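Local coordinates for protein phosphodiesterase (Candida albicans, PDB 6CPU) that is a largely helical phosphodiesterase of the HD clan, modelled here with a zinc ion and a magnesium ion, at residues 307-312 with 469-474; 422-427 with 534-539; 510-513 with 517-520; 527-532 with 563-568; 543-546 with 551-554. All coordinates share one frame; numbering follows the deposited sequence.

Interaction 1 of 5, residues 307-312 with 469-474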
# COMPACT_ATOMS: atom_id res chain seq x y z
N LYS A 307 -11.69 -10.34 20.20
CA LYS A 307 -10.86 -11.52 20.45
C LYS A 307 -11.30 -12.72 19.60
O LYS A 307 -10.58 -13.71 19.52
CB LYS A 307 -10.86 -11.86 21.96
CG LYS A 307 -10.59 -10.62 22.81
CD LYS A 307 -10.39 -10.90 24.30
CE LYS A 307 -10.47 -9.58 25.07
NZ LYS A 307 -9.82 -9.62 26.41
N LEU A 308 -12.46 -12.61 18.95
CA LEU A 308 -12.99 -13.70 18.14
C LEU A 308 -12.15 -13.91 16.89
O LEU A 308 -11.61 -12.95 16.33
CB LEU A 308 -14.43 -13.41 17.72
CG LEU A 308 -15.47 -13.33 18.84
CD1 LEU A 308 -16.83 -12.93 18.28
CD2 LEU A 308 -15.56 -14.65 19.58
N ASP A 309 -12.04 -15.16 16.45
CA ASP A 309 -11.40 -15.46 15.17
C ASP A 309 -12.38 -15.13 14.04
O ASP A 309 -13.55 -14.87 14.29
CB ASP A 309 -10.97 -16.93 15.11
CG ASP A 309 -9.79 -17.16 14.18
OD1 ASP A 309 -9.37 -16.22 13.46
OD2 ASP A 309 -9.27 -18.29 14.16
N TYR A 310 -11.89 -15.15 12.80
CA TYR A 310 -12.74 -14.86 11.63
C TYR A 310 -13.69 -16.01 11.29
O TYR A 310 -13.28 -17.16 11.13
CB TYR A 310 -11.88 -14.55 10.40
CG TYR A 310 -12.67 -14.37 9.13
CD1 TYR A 310 -13.58 -13.33 9.00
CD2 TYR A 310 -12.51 -15.25 8.07
CE1 TYR A 310 -14.31 -13.16 7.83
CE2 TYR A 310 -13.23 -15.09 6.89
CZ TYR A 310 -14.12 -14.04 6.79
OH TYR A 310 -14.83 -13.89 5.62
N THR A 311 -14.97 -15.66 11.18
CA THR A 311 -15.98 -16.55 10.62
C THR A 311 -16.53 -15.91 9.34
O THR A 311 -16.88 -14.73 9.34
CB THR A 311 -17.13 -16.77 11.62
OG1 THR A 311 -16.61 -17.18 12.89
CG2 THR A 311 -18.07 -17.83 11.08
N GLU A 312 -16.62 -16.70 8.28
CA GLU A 312 -17.10 -16.24 6.98
C GLU A 312 -18.63 -16.10 6.99
O GLU A 312 -19.36 -17.07 6.79
CB GLU A 312 -16.65 -17.21 5.89
CG GLU A 312 -17.06 -16.81 4.48
CD GLU A 312 -16.37 -17.64 3.41
OE1 GLU A 312 -15.23 -17.31 3.05
OE2 GLU A 312 -16.97 -18.63 2.93
N PRO A 469 -5.57 -11.39 16.85
CA PRO A 469 -5.61 -12.74 17.41
C PRO A 469 -4.51 -13.66 16.88
O PRO A 469 -4.05 -13.52 15.74
CB PRO A 469 -7.00 -13.24 17.01
CG PRO A 469 -7.82 -12.00 17.03
CD PRO A 469 -6.91 -10.93 16.46
N LEU A 470 -4.11 -14.61 17.72
CA LEU A 470 -2.90 -15.40 17.55
C LEU A 470 -2.67 -15.99 16.16
O LEU A 470 -1.56 -15.88 15.63
CB LEU A 470 -2.87 -16.52 18.59
CG LEU A 470 -1.62 -17.39 18.69
CD1 LEU A 470 -0.36 -16.56 18.90
CD2 LEU A 470 -1.79 -18.39 19.83
N ARG A 471 -3.68 -16.62 15.57
CA ARG A 471 -3.50 -17.30 14.29
C ARG A 471 -3.14 -16.31 13.17
O ARG A 471 -2.24 -16.57 12.36
CB ARG A 471 -4.78 -18.05 13.90
CG ARG A 471 -4.59 -19.05 12.77
CD ARG A 471 -5.92 -19.74 12.46
NE ARG A 471 -6.92 -18.74 12.12
CZ ARG A 471 -7.02 -18.13 10.94
NH1 ARG A 471 -6.19 -18.44 9.95
NH2 ARG A 471 -7.96 -17.22 10.75
N VAL A 472 -3.85 -15.19 13.13
CA VAL A 472 -3.61 -14.15 12.12
C VAL A 472 -2.26 -13.48 12.39
O VAL A 472 -1.52 -13.17 11.45
CB VAL A 472 -4.73 -13.08 12.14
CG1 VAL A 472 -4.38 -11.91 11.22
CG2 VAL A 472 -6.06 -13.70 11.73
N SER A 473 -1.96 -13.27 13.67
CA SER A 473 -0.70 -12.64 14.07
C SER A 473 0.47 -13.47 13.60
O SER A 473 1.47 -12.92 13.13
CB SER A 473 -0.66 -12.44 15.59
OG SER A 473 0.47 -11.68 16.00
N ALA A 474 0.34 -14.79 13.69
CA ALA A 474 1.39 -15.70 13.24
C ALA A 474 1.57 -15.69 11.73
O ALA A 474 2.69 -15.81 11.24
CB ALA A 474 1.10 -17.12 13.71
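Asp309 and Arg471 meet side-on through a salt bridge at the centre of this contact. Arg471 offers two neighbouring nitrogens, one to each carboxylate oxygen: NE reaches Asp309 OD2 at 3.1 Å, nearly straight at 168°, and uses the syn lone pair of that oxygen, while Arg471 NH2 reaches Asp309 OD1 at 3.2 Å. Both oxygens lie close to the guanidinium plane, yet the two flat groups are not coplanar; they are tilted by 35°. The bend in the arginine chain at its third torsion, chi3 57°, turns this edge toward the loop. Asp309 OD1 is held further by the backbone N of Tyr310 at 2.8 Å, from the same face of the carboxylate as Arg471 NH2, and by Ser219 OG, which should limit rotation of the carboxylate. The remaining nitrogen of Arg471, NH1, bonds to His513 O. Pro469, at the N-cap position, packs its ring carbon CG against the loop's main chain, 4.0 Å from Leu308 O and about as near Lys307 O. The whole is a bidentate, side-on arginine–carboxylate bridge at the protein surface, joining the long loop ahead of helix 336-348 to the first turn of helix 470-495.

Interaction 2 of 5, residues 422-427 with 534-539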
# COMPACT_ATOMS: atom_id res chain seq x y z
N THR A 422 5.26 7.11 11.10
CA THR A 422 5.47 5.66 11.10
C THR A 422 6.93 5.22 11.06
O THR A 422 7.20 4.03 11.08
CB THR A 422 4.72 4.95 9.95
OG1 THR A 422 5.26 5.38 8.69
CG2 THR A 422 3.24 5.28 10.01
N ASP A 423 7.86 6.17 10.99
CA ASP A 423 9.29 5.90 11.08
C ASP A 423 9.67 5.42 12.48
O ASP A 423 9.61 6.18 13.44
CB ASP A 423 10.08 7.18 10.75
CG ASP A 423 11.59 6.98 10.82
OD1 ASP A 423 12.05 5.82 10.87
OD2 ASP A 423 12.32 8.00 10.81
N MET A 424 10.08 4.16 12.57
CA MET A 424 10.43 3.56 13.87
C MET A 424 11.71 4.11 14.48
O MET A 424 11.92 3.98 15.68
CB MET A 424 10.50 2.03 13.76
CG MET A 424 9.13 1.38 13.62
SD MET A 424 8.05 1.63 15.05
CE MET A 424 8.72 0.42 16.19
N GLY A 425 12.56 4.73 13.66
CA GLY A 425 13.71 5.48 14.17
C GLY A 425 13.32 6.70 14.99
O GLY A 425 14.16 7.28 15.68
N GLU A 426 12.05 7.11 14.91
CA GLU A 426 11.52 8.23 15.70
C GLU A 426 10.51 7.76 16.75
O GLU A 426 9.78 8.58 17.30
CB GLU A 426 10.83 9.23 14.78
CG GLU A 426 11.70 9.78 13.67
CD GLU A 426 12.88 10.56 14.20
OE1 GLU A 426 12.66 11.48 15.02
OE2 GLU A 426 14.03 10.24 13.80
N HIS A 427 10.46 6.45 17.00
CA HIS A 427 9.50 5.85 17.93
C HIS A 427 9.53 6.53 19.30
O HIS A 427 8.49 6.92 19.83
CB HIS A 427 9.79 4.36 18.08
CG HIS A 427 8.86 3.65 19.02
ND1 HIS A 427 7.86 2.80 18.59
CD2 HIS A 427 8.79 3.65 20.38
CE1 HIS A 427 7.22 2.32 19.64
NE2 HIS A 427 7.76 2.82 20.73
N ASN A 534 8.26 -6.91 23.71
CA ASN A 534 8.98 -6.31 24.84
C ASN A 534 9.59 -4.96 24.50
O ASN A 534 9.37 -3.98 25.22
CB ASN A 534 10.06 -7.27 25.37
CG ASN A 534 9.49 -8.41 26.19
OD1 ASN A 534 8.48 -8.24 26.88
ND2 ASN A 534 10.13 -9.57 26.13
N LEU A 535 10.33 -4.90 23.40
CA LEU A 535 11.09 -3.70 23.07
C LEU A 535 10.27 -2.57 22.43
O LEU A 535 10.70 -1.43 22.49
CB LEU A 535 12.30 -4.07 22.20
CG LEU A 535 13.35 -4.89 22.97
CD1 LEU A 535 14.16 -5.78 22.05
CD2 LEU A 535 14.27 -3.98 23.78
N PHE A 536 9.11 -2.88 21.84
CA PHE A 536 8.28 -1.83 21.21
C PHE A 536 6.78 -1.85 21.55
O PHE A 536 6.25 -0.85 22.04
CB PHE A 536 8.45 -1.87 19.68
CG PHE A 536 9.85 -1.61 19.21
CD1 PHE A 536 10.47 -0.40 19.46
CD2 PHE A 536 10.56 -2.59 18.52
CE1 PHE A 536 11.77 -0.16 19.03
CE2 PHE A 536 11.86 -2.35 18.09
CZ PHE A 536 12.46 -1.14 18.35
N ALA A 537 6.09 -2.96 21.27
CA ALA A 537 4.62 -2.96 21.24
C ALA A 537 3.97 -2.77 22.61
O ALA A 537 3.11 -1.89 22.78
CB ALA A 537 4.11 -4.24 20.60
N GLU A 538 4.36 -3.61 23.57
CA GLU A 538 3.76 -3.57 24.91
C GLU A 538 3.70 -2.14 25.43
O GLU A 538 2.64 -1.68 25.84
CB GLU A 538 4.54 -4.47 25.88
CG GLU A 538 3.85 -4.69 27.22
CD GLU A 538 4.27 -5.98 27.90
OE1 GLU A 538 5.36 -6.51 27.59
OE2 GLU A 538 3.51 -6.47 28.77
N ASN A 539 4.82 -1.44 25.38
CA ASN A 539 4.89 -0.07 25.91
C ASN A 539 4.04 0.94 25.15
O ASN A 539 3.40 1.79 25.78
CB ASN A 539 6.34 0.41 25.95
CG ASN A 539 7.15 -0.29 27.03
OD1 ASN A 539 6.62 -0.72 28.05
ND2 ASN A 539 8.45 -0.41 26.80
O HOH W 1 7.44 1.42 22.90
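His427 and Phe536 come nearest in backbone terms, with their CA atoms 8.4 Å apart, so side chains have to span the distance between the turn 422-427 and helix 525-547. Phe536 contributes the largest share. Its ring presents an edge to the face of the His427 imidazole, CD1 standing over the centre of that ring, with the centroids 5.5 Å apart and the planes inclined at 58°, an edge-to-face pair. On one face of the same phenyl ring sits the methyl of Met424: CE is 4.0 Å from the centroid of the Phe536 ring and only 20° off its normal, a CH-pi contact displaced toward CG and CD1. Bends at chi2 and chi3 curl the thioether so that its methyl leads into the aromatic face. The Met424 side chain is about 8 Å from the bound magnesium ion and about 9 Å from the zinc ion. Phe536 also belongs to a wider, pi-type turn of its helix, and Phe532, four residues earlier, meets its ring. Within 422-427, an Asx turn, with Asp423 OD1 accepting from Gly425 N, shapes the loop that presents Met424 and His427. A water ties the backbone into the arrangement: it lies 2.6 Å from His427 NE2 and donates to Phe536 O at 2.7 Å. The direct contacts are thus CH-pi and aromatic, and the polar link is made through one water that the imidazole and a main-chain carbonyl share.

Interaction 3 of 5, residues 510-513 with 517-520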
# COMPACT_ATOMS: atom_id res chain seq x y z
N ASP A 510 1.84 -21.15 -0.42
CA ASP A 510 0.77 -20.43 0.26
C ASP A 510 1.08 -20.36 1.74
O ASP A 510 1.68 -21.27 2.29
CB ASP A 510 -0.58 -21.13 0.05
CG ASP A 510 -0.94 -21.25 -1.42
OD1 ASP A 510 -0.43 -20.45 -2.23
OD2 ASP A 510 -1.73 -22.17 -1.76
N VAL A 511 0.67 -19.26 2.36
CA VAL A 511 0.77 -19.11 3.80
C VAL A 511 -0.23 -20.09 4.42
O VAL A 511 -1.39 -20.11 4.01
CB VAL A 511 0.44 -17.67 4.24
CG1 VAL A 511 0.33 -17.58 5.75
CG2 VAL A 511 1.50 -16.70 3.70
N PRO A 512 0.20 -20.91 5.39
CA PRO A 512 -0.75 -21.87 5.97
C PRO A 512 -1.92 -21.23 6.71
O PRO A 512 -1.76 -20.16 7.29
CB PRO A 512 0.11 -22.68 6.95
CG PRO A 512 1.51 -22.51 6.46
CD PRO A 512 1.56 -21.11 5.93
N HIS A 513 -3.07 -21.89 6.68
CA HIS A 513 -4.25 -21.41 7.40
C HIS A 513 -4.12 -21.63 8.91
O HIS A 513 -4.53 -20.78 9.70
CB HIS A 513 -5.52 -22.10 6.89
CG HIS A 513 -6.78 -21.51 7.43
ND1 HIS A 513 -7.50 -20.54 6.76
CD2 HIS A 513 -7.45 -21.74 8.59
CE1 HIS A 513 -8.56 -20.21 7.47
NE2 HIS A 513 -8.55 -20.92 8.59
N GLU A 517 0.62 -25.63 11.33
CA GLU A 517 1.48 -25.81 10.15
C GLU A 517 2.49 -24.67 10.00
O GLU A 517 3.58 -24.88 9.46
CB GLU A 517 0.66 -25.96 8.87
CG GLU A 517 1.41 -26.70 7.77
CD GLU A 517 0.87 -26.45 6.37
OE1 GLU A 517 -0.36 -26.23 6.23
OE2 GLU A 517 1.67 -26.47 5.41
N ILE A 518 2.12 -23.48 10.47
CA ILE A 518 3.02 -22.32 10.45
C ILE A 518 4.24 -22.60 11.33
O ILE A 518 5.38 -22.36 10.91
CB ILE A 518 2.32 -21.03 10.94
CG1 ILE A 518 1.21 -20.61 9.97
CG2 ILE A 518 3.33 -19.90 11.11
CD1 ILE A 518 0.33 -19.50 10.48
N LEU A 519 4.00 -23.11 12.53
CA LEU A 519 5.09 -23.36 13.49
C LEU A 519 6.02 -24.49 13.04
O LEU A 519 7.18 -24.51 13.42
CB LEU A 519 4.53 -23.66 14.88
CG LEU A 519 3.65 -22.57 15.51
CD1 LEU A 519 3.01 -23.07 16.79
CD2 LEU A 519 4.43 -21.29 15.76
N GLU A 520 5.52 -25.42 12.23
CA GLU A 520 6.38 -26.48 11.71
C GLU A 520 7.21 -26.02 10.51
O GLU A 520 8.33 -26.49 10.33
CB GLU A 520 5.56 -27.72 11.35
CG GLU A 520 6.42 -28.97 11.14
CD GLU A 520 5.95 -30.17 11.94
OE1 GLU A 520 4.74 -30.46 11.93
OE2 GLU A 520 6.80 -30.83 12.59
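Pro512 O accepts a hydrogen bond from Gln475 NE2, and Ile518 CD1 comes up to the same carbonyl oxygen at 3.9 Å, so that oxygen is met both by an amide of helix 470-495 and by a methyl of helix 515-521. The rest of the contact is the pyrrolidine ring of Pro512 set against two successive side chains of that short helix. Pro512 CB lies 3.8 Å from Ile518 CG1, with the ring's CG and CD only a little farther from the same methylene. This is a loop folding back on the helix it leads into: the proline, three residues ahead of helix 515-521, packs across the helix's first turns, within the all-helical part of the phosphodiesterase domain. Glu517 closes over the ring from another direction, its chain crossing the proline at about a right angle. CG of Glu517 stands opposite the backbone N, chi1 -156°, and the chain runs on extended, which lays the carboxylate beside the ring; Glu517 OE1 is 3.7 Å from Pro512 CB and Glu517 CD 4.0 Å from Pro512 CG. Met478 and Gln475 of helix 470-495 touch Pro512 and Ile518 respectively.

Interaction 4 of 5, residues 527-532 with 563-568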
# COMPACT_ATOMS: atom_id res chain seq x y z
N LYS A 527 10.51 -16.11 18.91
CA LYS A 527 11.52 -15.20 19.45
C LYS A 527 11.52 -13.82 18.78
O LYS A 527 11.85 -12.82 19.42
CB LYS A 527 12.92 -15.83 19.47
CG LYS A 527 13.53 -16.22 18.14
CD LYS A 527 14.69 -17.18 18.37
CE LYS A 527 15.34 -17.60 17.06
NZ LYS A 527 16.04 -18.91 17.18
N GLY A 528 11.13 -13.76 17.50
CA GLY A 528 10.89 -12.48 16.85
C GLY A 528 9.77 -11.71 17.53
O GLY A 528 9.86 -10.49 17.73
N GLN A 529 8.72 -12.42 17.93
CA GLN A 529 7.52 -11.81 18.52
C GLN A 529 7.76 -11.32 19.95
O GLN A 529 7.27 -10.25 20.33
CB GLN A 529 6.35 -12.80 18.50
CG GLN A 529 5.94 -13.27 17.11
CD GLN A 529 5.44 -12.14 16.23
OE1 GLN A 529 4.47 -11.47 16.56
NE2 GLN A 529 6.12 -11.92 15.11
N ILE A 530 8.50 -12.09 20.74
CA ILE A 530 8.84 -11.68 22.11
C ILE A 530 9.72 -10.44 22.07
O ILE A 530 9.44 -9.45 22.76
CB ILE A 530 9.53 -12.82 22.90
CG1 ILE A 530 8.54 -13.97 23.14
CG2 ILE A 530 10.07 -12.30 24.23
CD1 ILE A 530 9.21 -15.29 23.45
N PHE A 531 10.77 -10.48 21.25
CA PHE A 531 11.66 -9.33 21.04
C PHE A 531 10.84 -8.07 20.76
O PHE A 531 10.98 -7.06 21.46
CB PHE A 531 12.62 -9.63 19.87
CG PHE A 531 13.54 -8.48 19.51
CD1 PHE A 531 14.84 -8.43 20.00
CD2 PHE A 531 13.11 -7.46 18.66
CE1 PHE A 531 15.69 -7.38 19.67
CE2 PHE A 531 13.96 -6.41 18.33
CZ PHE A 531 15.25 -6.37 18.83
N PHE A 532 9.97 -8.14 19.75
CA PHE A 532 9.20 -6.98 19.31
C PHE A 532 8.18 -6.48 20.33
O PHE A 532 8.02 -5.27 20.52
CB PHE A 532 8.50 -7.25 17.97
CG PHE A 532 7.89 -6.03 17.36
CD1 PHE A 532 8.67 -5.15 16.63
CD2 PHE A 532 6.54 -5.74 17.54
CE1 PHE A 532 8.12 -4.00 16.08
CE2 PHE A 532 5.99 -4.59 17.00
CZ PHE A 532 6.78 -3.73 16.26
N LEU A 563 2.10 -14.65 26.20
CA LEU A 563 2.08 -15.86 27.03
C LEU A 563 2.26 -17.11 26.19
O LEU A 563 3.03 -18.00 26.56
CB LEU A 563 0.78 -15.94 27.83
CG LEU A 563 0.59 -14.88 28.92
CD1 LEU A 563 -0.77 -15.04 29.58
CD2 LEU A 563 1.71 -14.94 29.95
N PHE A 564 1.57 -17.18 25.05
CA PHE A 564 1.68 -18.32 24.15
C PHE A 564 3.08 -18.45 23.58
O PHE A 564 3.62 -19.55 23.49
CB PHE A 564 0.67 -18.20 23.00
CG PHE A 564 0.75 -19.33 22.00
CD1 PHE A 564 -0.06 -20.44 22.12
CD2 PHE A 564 1.65 -19.27 20.95
CE1 PHE A 564 0.02 -21.48 21.21
CE2 PHE A 564 1.74 -20.30 20.03
CZ PHE A 564 0.92 -21.41 20.16
N TRP A 565 3.67 -17.33 23.17
CA TRP A 565 5.01 -17.34 22.59
C TRP A 565 6.04 -17.70 23.65
O TRP A 565 6.98 -18.44 23.37
CB TRP A 565 5.35 -16.00 21.93
CG TRP A 565 4.53 -15.69 20.69
CD1 TRP A 565 3.80 -14.57 20.45
CD2 TRP A 565 4.38 -16.52 19.53
NE1 TRP A 565 3.19 -14.64 19.21
CE2 TRP A 565 3.53 -15.84 18.63
CE3 TRP A 565 4.87 -17.78 19.16
CZ2 TRP A 565 3.17 -16.37 17.39
CZ3 TRP A 565 4.51 -18.31 17.93
CH2 TRP A 565 3.67 -17.60 17.06
N LEU A 566 5.87 -17.15 24.85
CA LEU A 566 6.68 -17.55 26.01
C LEU A 566 6.58 -19.05 26.29
O LEU A 566 7.59 -19.71 26.53
CB LEU A 566 6.26 -16.77 27.26
CG LEU A 566 6.70 -15.31 27.33
CD1 LEU A 566 5.92 -14.56 28.40
CD2 LEU A 566 8.20 -15.20 27.57
N GLU A 567 5.36 -19.58 26.24
CA GLU A 567 5.10 -21.01 26.49
C GLU A 567 5.87 -21.95 25.57
O GLU A 567 6.26 -23.03 26.00
CB GLU A 567 3.60 -21.32 26.40
CG GLU A 567 2.81 -21.05 27.68
CD GLU A 567 2.88 -22.20 28.67
OE1 GLU A 567 3.92 -22.90 28.72
OE2 GLU A 567 1.89 -22.40 29.41
N ARG A 568 6.09 -21.56 24.32
CA ARG A 568 6.86 -22.42 23.41
C ARG A 568 8.33 -22.00 23.26
O ARG A 568 9.10 -22.70 22.61
CB ARG A 568 6.17 -22.59 22.05
CG ARG A 568 5.73 -21.32 21.34
CD ARG A 568 5.98 -21.42 19.84
NE ARG A 568 5.84 -22.79 19.34
CZ ARG A 568 6.50 -23.29 18.29
NH1 ARG A 568 7.36 -22.55 17.59
NH2 ARG A 568 6.28 -24.55 17.92
O HOH W 2 2.09 -12.16 18.11
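Gln529 packs its aliphatic part on the indole of Trp565, where two helices of the C-terminal helical bundle, 525-547 and 552-569, cross at -130° with their local axes 9.4 Å apart. Their directions are thus more opposed than parallel. Along the first helix, Gln529 comes first: its CB sits over the five-membered ring of Trp565, 3.8 Å from the centroid and 19° off the normal, a CH-pi contact, and Gln529 CG continues along the same face at 3.7 Å from Trp565 NE1. The bend at chi2 turns the amide away from this stack, its plane 56° from that of the indole, and brings it to a shared water. That water lies in the indole plane at its edge, accepting from Trp565 NE1 at 2.9 Å and donating to Gln529 OE1 at 2.9 Å, so it bridges the two side chains. Phe564 CD2 lies against the opposite face of the indole, which is therefore sandwiched; Leu470 and Leu519, from helices 470-495 and 515-521, also touch Trp565. Next comes Ile530, whose branch CG1 reaches forward, 4.0 Å from Trp565 CB. The branch is extended, and its terminal Ile530 CD1 ends 3.9 Å from Trp565 O and 4.2 Å from the methyl Leu566 CD2.

Interaction 5 of 5, residues 543-546 with 551-554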
# COMPACT_ATOMS: atom_id res chain seq x y z
N SER A 543 0.70 2.54 26.76
CA SER A 543 0.73 3.99 26.87
C SER A 543 -0.42 4.67 26.13
O SER A 543 -1.00 5.64 26.62
CB SER A 543 2.08 4.52 26.37
OG SER A 543 2.20 5.91 26.63
N VAL A 544 -0.75 4.17 24.94
CA VAL A 544 -1.86 4.71 24.15
C VAL A 544 -3.22 4.37 24.78
O VAL A 544 -4.12 5.22 24.82
CB VAL A 544 -1.78 4.24 22.68
CG1 VAL A 544 -3.07 4.55 21.92
CG2 VAL A 544 -0.60 4.90 21.97
N SER A 545 -3.36 3.14 25.27
CA SER A 545 -4.61 2.72 25.93
C SER A 545 -4.84 3.45 27.26
O SER A 545 -5.99 3.66 27.65
CB SER A 545 -4.65 1.20 26.12
OG SER A 545 -3.57 0.75 26.92
N ASP A 546 -3.76 3.85 27.93
CA ASP A 546 -3.88 4.72 29.11
C ASP A 546 -4.56 6.04 28.74
O ASP A 546 -5.40 6.54 29.49
CB ASP A 546 -2.52 5.03 29.73
CG ASP A 546 -1.90 3.82 30.44
OD1 ASP A 546 -2.55 2.76 30.52
OD2 ASP A 546 -0.75 3.94 30.91
N LEU A 551 -9.11 1.35 23.58
CA LEU A 551 -8.18 0.47 22.86
C LEU A 551 -7.48 -0.54 23.76
O LEU A 551 -6.56 -1.24 23.31
CB LEU A 551 -7.16 1.31 22.08
CG LEU A 551 -7.73 2.53 21.34
CD1 LEU A 551 -6.63 3.22 20.53
CD2 LEU A 551 -8.89 2.15 20.43
N GLN A 552 -7.92 -0.66 25.02
CA GLN A 552 -7.30 -1.58 25.99
C GLN A 552 -7.26 -3.01 25.47
O GLN A 552 -6.32 -3.76 25.75
CB GLN A 552 -8.04 -1.51 27.35
CG GLN A 552 -7.53 -2.45 28.43
CD GLN A 552 -6.10 -2.14 28.87
OE1 GLN A 552 -5.69 -0.99 28.93
NE2 GLN A 552 -5.35 -3.19 29.20
N TYR A 553 -8.26 -3.40 24.68
CA TYR A 553 -8.31 -4.74 24.12
C TYR A 553 -7.03 -5.13 23.37
O TYR A 553 -6.67 -6.31 23.33
CB TYR A 553 -9.54 -4.90 23.21
CG TYR A 553 -9.40 -4.27 21.84
CD1 TYR A 553 -8.92 -5.01 20.77
CD2 TYR A 553 -9.74 -2.94 21.63
CE1 TYR A 553 -8.78 -4.44 19.51
CE2 TYR A 553 -9.61 -2.36 20.37
CZ TYR A 553 -9.13 -3.12 19.31
OH TYR A 553 -9.00 -2.55 18.06
N THR A 554 -6.34 -4.14 22.78
CA THR A 554 -5.06 -4.41 22.11
C THR A 554 -4.02 -4.92 23.09
O THR A 554 -3.34 -5.91 22.82
CB THR A 554 -4.52 -3.17 21.37
OG1 THR A 554 -4.41 -2.06 22.27
CG2 THR A 554 -5.43 -2.79 20.21
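Ser545 sets its CB against the start of the next helix, while its hydroxyl turns back. CB lies 3.8 Å from Gln552 CA and 4.1 Å from Leu551 C, resting against the main chain where the two residues join; the amide oxygen Gln552 OE1 is close by too. One bond further, OG stands between the backbone N and the carbonyl carbon, chi1 59°, and so turns back onto its own helix, hydrogen-bonding with Phe541 O and Asn542 O. Gln552 OE1 is 3.4 Å from Ser545 OG, a proximity rather than a bond. The motif is a pair of consecutive helices joined by a short turn: helix 525-547 ends, a few residues turn the chain, and helix 552-569 sets off with its first residues packed on the last turns of the one before. Gln552 puts its OE1 beside the serine by a bend at chi2, 65°, while its NE2 makes a weak bond to Asp556. Next to the serine, Val544 CG1 meets Leu551 CD1 at 4.0 Å, a methyl-to-methyl contact on the buried side, where Leu434 and Cys460 of neighbouring helices also touch Val544. Leu551 O faces the new helix and accepts from Thr554 N at 3.0 Å; the Thr554 hydroxyl also points to this oxygen, though its modelled distance is doubtfully short.

In the fold
Interactions 1, 3 and 4 form one connected patch. Arg471 NH1 lies 2.9 Å from His513 O, joining 1 to 3; Leu470 CD2 packs 3.5 Å from Phe564 CG, joining 1 to 4; and Leu519 CD2 lies 3.7 Å from Trp565 CZ3, joining 3 to 4. Interaction 2 follows along helix 525-547, where Ala537 N is 3.1 Å from Phe532 O of interaction 4, and its Met424 side chain is about 9 Å from the zinc ion bound by His278, His349, Asp350 and Asp462. Interaction 5, at the far end of that helix, is nested within the loop closed by interaction 4; their centres are about 20 Å apart. Interactions 3 and 5 are the most separated, with centres about 30 Å apart.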